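Local coordinates for protein transcription regulator (Lactobacillus plantarum WCFS1, PDB 3CLK) that probably regulates transcription as a DNA-binding regulator resembling the LacI family, its periplasmic-binding-protein-like domain presumably sensing a small effector ligand, at residues Gln115-His125 against Val270-Leu281. Numbering follows the deposited sequence.
Sequences QATNLLINEGH and VNPVIRKSTARL
A Schellman motif closing helix 109-121, with Gly124 as its C-prime residue, meets the C-terminal tail that follows edge strand 271-273 in the periplasmic-binding-protein-like fold. Three hydrogen bonds join the two. Leu281 N donates to Glu123 O (3.0 Å), and the Arg280 CA-H group also approaches that oxygen. The Arg280 chain, bent at chi3 (65°), folds back over the turn; its NH1 reaches a lone pair of Asn122 O at 2.8 Å, while a water links NH2 to the same carbonyl. One guanidinium face lies over the Glu123 backbone, and Glu123 OE2, 4.4 Å from Arg280 NH1 and well out of the guanidinium plane, is beyond salt-bridge reach, so only the opposite charges are near each other. His125 NE2 donates to Ala279 O (2.9 Å, 155° at the hydrogen), and Thr187 OG1 bonds ND1, fixing the ring's rotation. Leu281 CB covers one face in a CH-pi contact, 4.3 Å from the centroid. A leucine in place of His125 would probably leave Ala279 O and Thr187 without this shared partner and the tail less firmly held. With CG anti to the backbone N (chi1 -168°), Leu119 turns CD1 onto Pro272 CB (3.9 Å) and Ile274 CD1. Gln115, whose NE2 bonds Asp111, lays its amide against Val270 CG2. Mostly apolar packing thus joins helix flank and strand region, whereas Asn122 O, Glu123 O and the His125 N-H hold the tail.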
ATOM      1  N   GLN B 115     -16.675 -14.686  12.077  1.00 18.97           N
ATOM      2  CA  GLN B 115     -16.126 -13.938  13.208  1.00 19.82           C
ATOM      3  C   GLN B 115     -16.431 -12.439  13.157  1.00 19.04           C
ATOM      4  O   GLN B 115     -16.750 -11.826  14.177  1.00 17.13           O
ATOM      5  CB  GLN B 115     -14.616 -14.154  13.299  1.00 19.98           C
ATOM      6  CG  GLN B 115     -14.244 -15.507  13.894  1.00 25.86           C
ATOM      7  CD  GLN B 115     -12.764 -15.626  14.188  1.00 27.69           C
ATOM      8  OE1 GLN B 115     -12.172 -14.754  14.822  1.00 30.59           O
ATOM      9  NE2 GLN B 115     -12.162 -16.716  13.742  1.00 31.19           N
ATOM     10  N   ALA B 116     -16.337 -11.853  11.971  1.00 16.59           N
ATOM     11  CA  ALA B 116     -16.614 -10.427  11.804  1.00 18.73           C
ATOM     12  C   ALA B 116     -18.041 -10.104  12.237  1.00 18.71           C
ATOM     13  O   ALA B 116     -18.293  -9.131  12.959  1.00 16.50           O
ATOM     14  CB  ALA B 116     -16.410 -10.026  10.331  1.00 18.53           C
ATOM     15  N   THR B 117     -18.970 -10.937  11.789  1.00 19.32           N
ATOM     16  CA  THR B 117     -20.377 -10.752  12.093  1.00 20.62           C
ATOM     17  C   THR B 117     -20.702 -11.002  13.563  1.00 20.24           C
ATOM     18  O   THR B 117     -21.435 -10.225  14.179  1.00 19.34           O
ATOM     19  CB  THR B 117     -21.238 -11.661  11.199  1.00 21.38           C
ATOM     20  OG1 THR B 117     -20.866 -11.461   9.829  1.00 19.40           O
ATOM     21  CG2 THR B 117     -22.710 -11.332  11.370  1.00 21.19           C
ATOM     22  N   ASN B 118     -20.164 -12.078  14.128  1.00 19.57           N
ATOM     23  CA  ASN B 118     -20.418 -12.378  15.534  1.00 20.11           C
ATOM     24  C   ASN B 118     -19.849 -11.297  16.442  1.00 19.06           C
ATOM     25  O   ASN B 118     -20.386 -11.042  17.521  1.00 21.75           O
ATOM     26  CB  ASN B 118     -19.833 -13.742  15.914  1.00 18.22           C
ATOM     27  CG  ASN B 118     -20.766 -14.885  15.563  1.00 20.31           C
ATOM     28  OD1 ASN B 118     -20.355 -16.047  15.499  1.00 22.88           O
ATOM     29  ND2 ASN B 118     -22.038 -14.561  15.349  1.00 15.50           N
ATOM     30  N   LEU B 119     -18.762 -10.664  16.010  1.00 18.84           N
ATOM     31  CA  LEU B 119     -18.153  -9.603  16.804  1.00 20.07           C
ATOM     32  C   LEU B 119     -19.202  -8.512  17.058  1.00 20.87           C
ATOM     33  O   LEU B 119     -19.309  -7.987  18.174  1.00 20.34           O
ATOM     34  CB  LEU B 119     -16.933  -9.025  16.072  1.00 22.83           C
ATOM     35  CG  LEU B 119     -15.996  -8.095  16.858  1.00 24.87           C
ATOM     36  CD1 LEU B 119     -14.664  -7.962  16.129  1.00 23.54           C
ATOM     37  CD2 LEU B 119     -16.655  -6.729  17.051  1.00 23.91           C
ATOM     38  N   LEU B 120     -19.979  -8.177  16.031  1.00 17.41           N
ATOM     39  CA  LEU B 120     -21.023  -7.161  16.171  1.00 17.40           C
ATOM     40  C   LEU B 120     -22.220  -7.736  16.937  1.00 16.75           C
ATOM     41  O   LEU B 120     -22.791  -7.068  17.801  1.00 14.85           O
ATOM     42  CB  LEU B 120     -21.475  -6.654  14.790  1.00 17.86           C
ATOM     43  CG  LEU B 120     -20.433  -5.861  13.984  1.00 19.69           C
ATOM     44  CD1 LEU B 120     -20.942  -5.589  12.567  1.00 21.13           C
ATOM     45  CD2 LEU B 120     -20.141  -4.554  14.692  1.00 17.96           C
ATOM     46  N   ILE B 121     -22.594  -8.975  16.626  1.00 17.64           N
ATOM     47  CA  ILE B 121     -23.716  -9.612  17.306  1.00 17.36           C
ATOM     48  C   ILE B 121     -23.461  -9.661  18.811  1.00 18.91           C
ATOM     49  O   ILE B 121     -24.359  -9.387  19.608  1.00 19.71           O
ATOM     50  CB  ILE B 121     -23.955 -11.051  16.789  1.00 17.66           C
ATOM     51  CG1 ILE B 121     -24.500 -11.011  15.357  1.00 16.80           C
ATOM     52  CG2 ILE B 121     -24.947 -11.769  17.699  1.00 17.09           C
ATOM     53  CD1 ILE B 121     -24.502 -12.375  14.656  1.00 19.19           C
ATOM     54  N   ASN B 122     -22.240 -10.014  19.202  1.00 20.77           N
ATOM     55  CA  ASN B 122     -21.908 -10.083  20.622  1.00 21.74           C
ATOM     56  C   ASN B 122     -21.874  -8.702  21.281  1.00 24.00           C
ATOM     57  O   ASN B 122     -21.898  -8.587  22.516  1.00 21.19           O
ATOM     58  CB  ASN B 122     -20.578 -10.810  20.812  1.00 18.62           C
ATOM     59  CG  ASN B 122     -20.673 -12.283  20.442  1.00 21.13           C
ATOM     60  OD1 ASN B 122     -21.751 -12.874  20.503  1.00 18.38           O
ATOM     61  ND2 ASN B 122     -19.549 -12.884  20.079  1.00 17.18           N
ATOM     62  N   GLU B 123     -21.815  -7.656  20.459  1.00 22.66           N
ATOM     63  CA  GLU B 123     -21.823  -6.287  20.969  1.00 25.48           C
ATOM     64  C   GLU B 123     -23.261  -5.768  20.983  1.00 22.80           C
ATOM     65  O   GLU B 123     -23.505  -4.592  21.242  1.00 23.42           O
ATOM     66  CB  GLU B 123     -20.940  -5.374  20.109  1.00 28.92           C
ATOM     67  CG  GLU B 123     -19.444  -5.664  20.248  1.00 32.89           C
ATOM     68  CD  GLU B 123     -18.716  -4.655  21.116  1.00 37.27           C
ATOM     69  OE1 GLU B 123     -18.431  -3.539  20.626  1.00 39.35           O
ATOM     70  OE2 GLU B 123     -18.430  -4.975  22.291  1.00 40.02           O
ATOM     71  N   GLY B 124     -24.213  -6.648  20.681  1.00 21.52           N
ATOM     72  CA  GLY B 124     -25.613  -6.258  20.716  1.00 21.84           C
ATOM     73  C   GLY B 124     -26.312  -5.910  19.413  1.00 21.66           C
ATOM     74  O   GLY B 124     -27.524  -5.692  19.412  1.00 21.54           O
ATOM     75  N   HIS B 125     -25.570  -5.864  18.308  1.00 20.28           N
ATOM     76  CA  HIS B 125     -26.144  -5.524  17.002  1.00 18.27           C
ATOM     77  C   HIS B 125     -26.916  -6.681  16.368  1.00 17.35           C
ATOM     78  O   HIS B 125     -26.542  -7.835  16.516  1.00 15.39           O
ATOM     79  CB  HIS B 125     -25.024  -5.096  16.038  1.00 17.73           C
ATOM     80  CG  HIS B 125     -24.276  -3.877  16.485  1.00 17.58           C
ATOM     81  ND1 HIS B 125     -24.727  -2.596  16.243  1.00 14.50           N
ATOM     82  CD2 HIS B 125     -23.145  -3.744  17.219  1.00 15.73           C
ATOM     83  CE1 HIS B 125     -23.908  -1.729  16.811  1.00 16.49           C
ATOM     84  NE2 HIS B 125     -22.939  -2.399  17.412  1.00 18.43           N
ATOM     85  N   VAL B 270      -7.225 -16.438  11.979  1.00 22.54           N
ATOM     86  CA  VAL B 270      -7.352 -14.984  11.975  1.00 24.20           C
ATOM     87  C   VAL B 270      -7.722 -14.583  13.401  1.00 27.98           C
ATOM     88  O   VAL B 270      -8.194 -15.412  14.184  1.00 29.36           O
ATOM     89  CB  VAL B 270      -8.470 -14.471  11.033  1.00 23.08           C
ATOM     90  CG1 VAL B 270      -8.165 -14.851   9.592  1.00 23.19           C
ATOM     91  CG2 VAL B 270      -9.816 -15.001  11.485  1.00 17.87           C
ATOM     92  N   ASN B 271      -7.515 -13.316  13.737  1.00 30.34           N
ATOM     93  CA  ASN B 271      -7.825 -12.845  15.081  1.00 31.11           C
ATOM     94  C   ASN B 271      -8.396 -11.441  15.082  1.00 29.67           C
ATOM     95  O   ASN B 271      -7.883 -10.550  14.409  1.00 27.63           O
ATOM     96  CB  ASN B 271      -6.566 -12.852  15.946  1.00 35.30           C
ATOM     97  CG  ASN B 271      -5.913 -14.209  16.006  1.00 39.06           C
ATOM     98  OD1 ASN B 271      -5.317 -14.666  15.029  1.00 44.82           O
ATOM     99  ND2 ASN B 271      -6.031 -14.871  17.150  1.00 39.60           N
ATOM    100  N   PRO B 272      -9.475 -11.225  15.844  1.00 29.87           N
ATOM    101  CA  PRO B 272     -10.062  -9.888  15.893  1.00 30.51           C
ATOM    102  C   PRO B 272      -9.166  -8.941  16.685  1.00 31.25           C
ATOM    103  O   PRO B 272      -8.599  -9.319  17.715  1.00 32.27           O
ATOM    104  CB  PRO B 272     -11.412 -10.130  16.564  1.00 32.26           C
ATOM    105  CG  PRO B 272     -11.134 -11.298  17.464  1.00 32.78           C
ATOM    106  CD  PRO B 272     -10.307 -12.195  16.575  1.00 30.95           C
ATOM    107  N   VAL B 273      -9.007  -7.725  16.175  1.00 30.16           N
ATOM    108  CA  VAL B 273      -8.204  -6.707  16.838  1.00 30.64           C
ATOM    109  C   VAL B 273      -9.129  -5.524  17.102  1.00 29.35           C
ATOM    110  O   VAL B 273      -9.519  -4.807  16.177  1.00 29.39           O
ATOM    111  CB  VAL B 273      -7.038  -6.230  15.960  1.00 28.94           C
ATOM    112  CG1 VAL B 273      -6.333  -5.058  16.640  1.00 30.39           C
ATOM    113  CG2 VAL B 273      -6.065  -7.371  15.723  1.00 30.54           C
ATOM    114  N   ILE B 274      -9.480  -5.331  18.365  1.00 28.22           N
ATOM    115  CA  ILE B 274     -10.382  -4.258  18.746  1.00 29.20           C
ATOM    116  C   ILE B 274      -9.691  -2.904  18.732  1.00 28.81           C
ATOM    117  O   ILE B 274      -8.658  -2.720  19.366  1.00 29.84           O
ATOM    118  CB  ILE B 274     -10.948  -4.499  20.155  1.00 29.00           C
ATOM    119  CG1 ILE B 274     -11.483  -5.930  20.262  1.00 29.36           C
ATOM    120  CG2 ILE B 274     -12.054  -3.488  20.456  1.00 30.41           C
ATOM    121  CD1 ILE B 274     -12.565  -6.281  19.242  1.00 31.29           C
ATOM    122  N   ARG B 275     -10.252  -1.960  17.984  1.00 27.70           N
ATOM    123  CA  ARG B 275      -9.681  -0.626  17.944  1.00 25.98           C
ATOM    124  C   ARG B 275     -10.723   0.378  18.410  1.00 25.08           C
ATOM    125  O   ARG B 275     -11.142   0.310  19.557  1.00 26.46           O
ATOM    126  CB  ARG B 275      -9.136  -0.306  16.552  1.00 27.53           C
ATOM    127  CG  ARG B 275      -7.964  -1.220  16.191  1.00 29.59           C
ATOM    128  CD  ARG B 275      -7.079  -0.700  15.072  1.00 28.87           C
ATOM    129  NE  ARG B 275      -5.969  -1.624  14.824  1.00 31.13           N
ATOM    130  CZ  ARG B 275      -6.094  -2.813  14.238  1.00 30.13           C
ATOM    131  NH1 ARG B 275      -7.283  -3.234  13.820  1.00 27.40           N
ATOM    132  NH2 ARG B 275      -5.033  -3.596  14.092  1.00 27.61           N
ATOM    133  N   LYS B 276     -11.170   1.292  17.557  1.00 23.27           N
ATOM    134  CA  LYS B 276     -12.143   2.273  18.026  1.00 22.08           C
ATOM    135  C   LYS B 276     -13.378   2.492  17.156  1.00 19.75           C
ATOM    136  O   LYS B 276     -14.108   3.467  17.352  1.00 18.50           O
ATOM    137  CB  LYS B 276     -11.427   3.613  18.234  1.00 25.42           C
ATOM    138  CG  LYS B 276     -10.374   3.562  19.341  1.00 29.69           C
ATOM    139  CD  LYS B 276     -11.024   3.257  20.689  1.00 32.99           C
ATOM    140  CE  LYS B 276      -9.987   3.126  21.788  1.00 36.67           C
ATOM    141  NZ  LYS B 276      -9.156   4.356  21.901  1.00 38.98           N
ATOM    142  N   SER B 277     -13.627   1.585  16.220  1.00 17.15           N
ATOM    143  CA  SER B 277     -14.758   1.732  15.313  1.00 17.23           C
ATOM    144  C   SER B 277     -16.005   0.923  15.659  1.00 18.56           C
ATOM    145  O   SER B 277     -16.949   0.886  14.869  1.00 19.37           O
ATOM    146  CB  SER B 277     -14.316   1.384  13.890  1.00 16.32           C
ATOM    147  OG  SER B 277     -13.981   0.008  13.804  1.00 15.05           O
ATOM    148  N   THR B 278     -16.012   0.270  16.821  1.00 19.36           N
ATOM    149  CA  THR B 278     -17.165  -0.520  17.254  1.00 20.89           C
ATOM    150  C   THR B 278     -17.559  -0.166  18.683  1.00 22.45           C
ATOM    151  O   THR B 278     -16.722   0.228  19.481  1.00 22.16           O
ATOM    152  CB  THR B 278     -16.893  -2.059  17.216  1.00 20.19           C
ATOM    153  OG1 THR B 278     -15.782  -2.382  18.063  1.00 21.42           O
ATOM    154  CG2 THR B 278     -16.588  -2.521  15.797  1.00 20.38           C
ATOM    155  N   ALA B 279     -18.844  -0.300  18.991  1.00 24.52           N
ATOM    156  CA  ALA B 279     -19.368  -0.034  20.331  1.00 23.69           C
ATOM    157  C   ALA B 279     -20.659  -0.823  20.495  1.00 24.81           C
ATOM    158  O   ALA B 279     -21.336  -1.122  19.505  1.00 22.65           O
ATOM    159  CB  ALA B 279     -19.634   1.456  20.519  1.00 23.21           C
ATOM    160  N   ARG B 280     -21.005  -1.178  21.732  1.00 24.88           N
ATOM    161  CA  ARG B 280     -22.239  -1.928  21.949  1.00 27.99           C
ATOM    162  C   ARG B 280     -23.426  -1.117  21.438  1.00 28.21           C
ATOM    163  O   ARG B 280     -23.416   0.108  21.500  1.00 29.17           O
ATOM    164  CB  ARG B 280     -22.444  -2.252  23.431  1.00 27.94           C
ATOM    165  CG  ARG B 280     -21.434  -3.225  24.010  1.00 30.64           C
ATOM    166  CD  ARG B 280     -21.996  -3.852  25.271  1.00 31.19           C
ATOM    167  NE  ARG B 280     -23.169  -4.661  24.957  1.00 31.67           N
ATOM    168  CZ  ARG B 280     -23.117  -5.930  24.566  1.00 31.00           C
ATOM    169  NH1 ARG B 280     -21.945  -6.542  24.454  1.00 30.25           N
ATOM    170  NH2 ARG B 280     -24.231  -6.576  24.257  1.00 30.77           N
ATOM    171  N   LEU B 281     -24.446  -1.808  20.939  1.00 29.25           N
ATOM    172  CA  LEU B 281     -25.629  -1.149  20.407  1.00 31.62           C
ATOM    173  C   LEU B 281     -26.285  -0.204  21.416  1.00 34.25           C
ATOM    174  O   LEU B 281     -26.460   0.988  21.075  1.00 35.39           O
ATOM    175  CB  LEU B 281     -26.644  -2.198  19.948  1.00 31.24           C
ATOM    176  CG  LEU B 281     -27.928  -1.634  19.342  1.00 31.58           C
ATOM    177  CD1 LEU B 281     -27.604  -0.909  18.045  1.00 31.82           C
ATOM    178  CD2 LEU B 281     -28.916  -2.762  19.095  1.00 30.80           C
TER
HETATM  179  O   HOH W   1     -24.496  -9.183  24.095  1.00 23.79           O